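Local coordinates for protein glycosyltransferase Gtf1 (Streptococcus pneumoniae, PDB 4PQG) that is a glycosyltransferase of the GT-B class, with two Rossmann-like domains and an extended beta-sheet domain, modelled with uridine-5'-diphosphate bound, at residues T10-N15 against K44-D49. Numbering follows the deposited sequence.
Sequences TIYNIN and KFIFTD
Asn13 grips the carbonyl oxygen of Lys44 twice, a worked example of how a buried polar side chain can reinforce a parallel strand pairing. Its backbone N lies 2.7 Å from Lys44 O, while the side-chain ND2 of Asn13 reaches the same oxygen at 3.0 Å with an almost straight N-H...O angle of 175°. The oxygen sits in the plane of the amide, yet ND2 stands well above the plane of the carbonyl. Arg32 of helix 24-38 takes Asn13 OD1 through NH2, so the buried amide is fixed from both its ends. Asn13 O accepts from Ile46 N at 2.6 Å, and the pattern continues with Lys44 N to Ile11 O and Asn15 N to Ile46 O. The last bond of the pairing runs from Thr48 N, just past the end of strand 42-47, to Asn15 O, and is less straight than the others.

Strands 10-15 and 42-47, joined through helix 24-38, form the opening beta-alpha-beta unit of the N-terminal Rossmann-like domain, one of the two such domains of a GT-B fold. The side chain of Asn15 lies about 10 Å from the bound UDP.

With CG anti to the carbonyl carbon of its own residue (chi1 -52°), the Asn13 amide folds back beside the backbone and can also lie flat over the ring of Phe45. The two planes are only 11° apart, and Asn13 ND2 lies 3.6 Å above the plane of the Phe45 ring, over its centre. On the sheet face opposite Asn13, apolar packing takes over. Ile46 CD1 touches both Ile14 CG1, at 3.8 Å, and Tyr12 CB, while the Lys44 methylenes run alongside Tyr12, Lys44 CB meeting Tyr12 CD1 at 3.8 Å. A bend at chi2 then turns the lysine away, and its NZ bonds Asn68 O.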
ATOM      1  N   THR A  10     -23.311  -2.646   2.371  1.00 35.36           N
ATOM      2  CA  THR A  10     -22.061  -2.359   1.671  1.00 31.75           C
ATOM      3  C   THR A  10     -20.969  -2.083   2.699  1.00 28.67           C
ATOM      4  O   THR A  10     -21.193  -1.396   3.710  1.00 26.69           O
ATOM      5  CB  THR A  10     -22.200  -1.191   0.658  1.00 32.71           C
ATOM      6  OG1 THR A  10     -23.185  -1.530  -0.319  1.00 34.94           O
ATOM      7  CG2 THR A  10     -20.884  -0.930  -0.083  1.00 32.68           C
ATOM      8  N   ILE A  11     -19.800  -2.661   2.446  1.00 26.10           N
ATOM      9  CA  ILE A  11     -18.632  -2.414   3.269  1.00 24.77           C
ATOM     10  C   ILE A  11     -17.734  -1.405   2.549  1.00 23.74           C
ATOM     11  O   ILE A  11     -17.229  -1.681   1.469  1.00 23.67           O
ATOM     12  CB  ILE A  11     -17.898  -3.723   3.606  1.00 24.89           C
ATOM     13  CG1 ILE A  11     -18.854  -4.669   4.353  1.00 25.36           C
ATOM     14  CG2 ILE A  11     -16.658  -3.436   4.453  1.00 24.27           C
ATOM     15  CD1 ILE A  11     -18.443  -6.124   4.290  1.00 27.17           C
ATOM     16  N   TYR A  12     -17.592  -0.225   3.148  1.00 24.41           N
ATOM     17  CA  TYR A  12     -16.775   0.851   2.597  1.00 24.10           C
ATOM     18  C   TYR A  12     -15.462   0.844   3.342  1.00 23.67           C
ATOM     19  O   TYR A  12     -15.442   0.858   4.570  1.00 25.14           O
ATOM     20  CB  TYR A  12     -17.467   2.218   2.757  1.00 25.16           C
ATOM     21  CG  TYR A  12     -18.775   2.302   1.996  1.00 26.84           C
ATOM     22  CD1 TYR A  12     -18.800   2.608   0.628  1.00 27.54           C
ATOM     23  CD2 TYR A  12     -19.988   2.041   2.639  1.00 28.74           C
ATOM     24  CE1 TYR A  12     -20.004   2.662  -0.076  1.00 29.33           C
ATOM     25  CE2 TYR A  12     -21.195   2.098   1.947  1.00 30.06           C
ATOM     26  CZ  TYR A  12     -21.196   2.402   0.599  1.00 29.99           C
ATOM     27  OH  TYR A  12     -22.398   2.430  -0.059  1.00 33.56           O
ATOM     28  N   ASN A  13     -14.370   0.824   2.591  1.00 22.14           N
ATOM     29  CA  ASN A  13     -13.032   0.808   3.163  1.00 20.92           C
ATOM     30  C   ASN A  13     -12.304   2.070   2.696  1.00 20.37           C
ATOM     31  O   ASN A  13     -12.298   2.372   1.496  1.00 21.41           O
ATOM     32  CB  ASN A  13     -12.272  -0.419   2.664  1.00 19.01           C
ATOM     33  CG  ASN A  13     -13.045  -1.719   2.867  1.00 18.79           C
ATOM     34  OD1 ASN A  13     -12.708  -2.501   3.740  1.00 17.85           O
ATOM     35  ND2 ASN A  13     -14.068  -1.963   2.033  1.00 18.40           N
ATOM     36  N   ILE A  14     -11.672   2.764   3.634  1.00 19.62           N
ATOM     37  CA  ILE A  14     -11.075   4.083   3.378  1.00 19.00           C
ATOM     38  C   ILE A  14      -9.554   4.087   3.597  1.00 18.88           C
ATOM     39  O   ILE A  14      -9.057   3.706   4.666  1.00 18.44           O
ATOM     40  CB  ILE A  14     -11.759   5.177   4.235  1.00 18.49           C
ATOM     41  CG1 ILE A  14     -13.227   5.341   3.787  1.00 18.99           C
ATOM     42  CG2 ILE A  14     -11.047   6.507   4.083  1.00 18.46           C
ATOM     43  CD1 ILE A  14     -14.103   6.130   4.736  1.00 19.08           C
ATOM     44  N   ASN A  15      -8.831   4.496   2.559  1.00 18.59           N
ATOM     45  CA  ASN A  15      -7.379   4.601   2.601  1.00 18.90           C
ATOM     46  C   ASN A  15      -7.016   5.940   1.948  1.00 19.32           C
ATOM     47  O   ASN A  15      -7.840   6.537   1.248  1.00 18.24           O
ATOM     48  CB  ASN A  15      -6.756   3.422   1.839  1.00 19.70           C
ATOM     49  CG  ASN A  15      -5.255   3.237   2.121  1.00 20.39           C
ATOM     50  OD1 ASN A  15      -4.637   3.993   2.861  1.00 21.21           O
ATOM     51  ND2 ASN A  15      -4.678   2.221   1.512  1.00 20.04           N
ATOM     52  N   LYS A  44     -16.544  -1.481  -1.259  1.00 24.53           N
ATOM     53  CA  LYS A  44     -15.907  -0.375  -1.975  1.00 23.09           C
ATOM     54  C   LYS A  44     -14.640   0.023  -1.239  1.00 20.99           C
ATOM     55  O   LYS A  44     -14.639   0.129  -0.013  1.00 20.37           O
ATOM     56  CB  LYS A  44     -16.839   0.840  -2.077  1.00 21.81           C
ATOM     57  CG  LYS A  44     -18.191   0.537  -2.717  1.00 22.26           C
ATOM     58  CD  LYS A  44     -18.077   0.254  -4.205  1.00 22.31           C
ATOM     59  CE  LYS A  44     -19.482   0.162  -4.810  1.00 23.88           C
ATOM     60  NZ  LYS A  44     -19.426   0.052  -6.292  1.00 21.26           N
ATOM     61  N   PHE A  45     -13.575   0.220  -2.007  1.00 19.74           N
ATOM     62  CA  PHE A  45     -12.315   0.713  -1.480  1.00 19.32           C
ATOM     63  C   PHE A  45     -12.085   2.133  -1.981  1.00 18.08           C
ATOM     64  O   PHE A  45     -11.895   2.381  -3.169  1.00 18.22           O
ATOM     65  CB  PHE A  45     -11.177  -0.256  -1.807  1.00 20.11           C
ATOM     66  CG  PHE A  45     -11.354  -1.599  -1.146  1.00 21.01           C
ATOM     67  CD1 PHE A  45     -10.704  -1.892   0.043  1.00 21.17           C
ATOM     68  CD2 PHE A  45     -12.215  -2.547  -1.688  1.00 21.34           C
ATOM     69  CE1 PHE A  45     -10.883  -3.123   0.679  1.00 22.04           C
ATOM     70  CE2 PHE A  45     -12.414  -3.770  -1.060  1.00 22.16           C
ATOM     71  CZ  PHE A  45     -11.750  -4.061   0.126  1.00 22.22           C
ATOM     72  N   ILE A  46     -12.180   3.060  -1.043  1.00 17.87           N
ATOM     73  CA  ILE A  46     -12.160   4.495  -1.314  1.00 17.70           C
ATOM     74  C   ILE A  46     -10.735   5.001  -1.092  1.00 17.40           C
ATOM     75  O   ILE A  46     -10.148   4.740  -0.047  1.00 17.63           O
ATOM     76  CB  ILE A  46     -13.117   5.229  -0.344  1.00 17.29           C
ATOM     77  CG1 ILE A  46     -14.569   4.750  -0.553  1.00 17.38           C
ATOM     78  CG2 ILE A  46     -12.985   6.753  -0.486  1.00 17.75           C
ATOM     79  CD1 ILE A  46     -15.438   4.889   0.678  1.00 16.19           C
ATOM     80  N   PHE A  47     -10.195   5.719  -2.072  1.00 16.80           N
ATOM     81  CA  PHE A  47      -8.930   6.444  -1.916  1.00 16.61           C
ATOM     82  C   PHE A  47      -9.173   7.951  -1.991  1.00 16.87           C
ATOM     83  O   PHE A  47      -9.851   8.428  -2.905  1.00 15.29           O
ATOM     84  CB  PHE A  47      -7.947   5.989  -2.985  1.00 15.87           C
ATOM     85  CG  PHE A  47      -7.701   4.503  -2.963  1.00 15.99           C
ATOM     86  CD1 PHE A  47      -6.670   3.971  -2.194  1.00 15.85           C
ATOM     87  CD2 PHE A  47      -8.533   3.639  -3.676  1.00 16.42           C
ATOM     88  CE1 PHE A  47      -6.462   2.602  -2.147  1.00 16.40           C
ATOM     89  CE2 PHE A  47      -8.332   2.267  -3.635  1.00 16.82           C
ATOM     90  CZ  PHE A  47      -7.286   1.752  -2.885  1.00 17.04           C
ATOM     91  N   THR A  48      -8.622   8.689  -1.024  1.00 16.94           N
ATOM     92  CA  THR A  48      -8.911  10.131  -0.887  1.00 17.12           C
ATOM     93  C   THR A  48      -7.831  11.066  -1.425  1.00 16.64           C
ATOM     94  O   THR A  48      -8.084  12.284  -1.587  1.00 16.10           O
ATOM     95  CB  THR A  48      -9.224  10.525   0.574  1.00 17.66           C
ATOM     96  OG1 THR A  48      -8.124  10.157   1.413  1.00 18.22           O
ATOM     97  CG2 THR A  48     -10.502   9.829   1.069  1.00 18.68           C
ATOM     98  N   ASP A  49      -6.635  10.521  -1.691  1.00 16.14           N
ATOM     99  CA  ASP A  49      -5.536  11.299  -2.259  1.00 16.03           C
ATOM    100  C   ASP A  49      -5.811  11.702  -3.692  1.00 15.69           C
ATOM    101  O   ASP A  49      -6.452  10.977  -4.447  1.00 14.56           O
ATOM    102  CB  ASP A  49      -4.219  10.520  -2.246  1.00 16.56           C
ATOM    103  CG  ASP A  49      -3.559  10.477  -0.878  1.00 17.60           C
ATOM    104  OD1 ASP A  49      -4.068  11.070   0.109  1.00 18.17           O
ATOM    105  OD2 ASP A  49      -2.508   9.825  -0.798  1.00 18.26           O
TER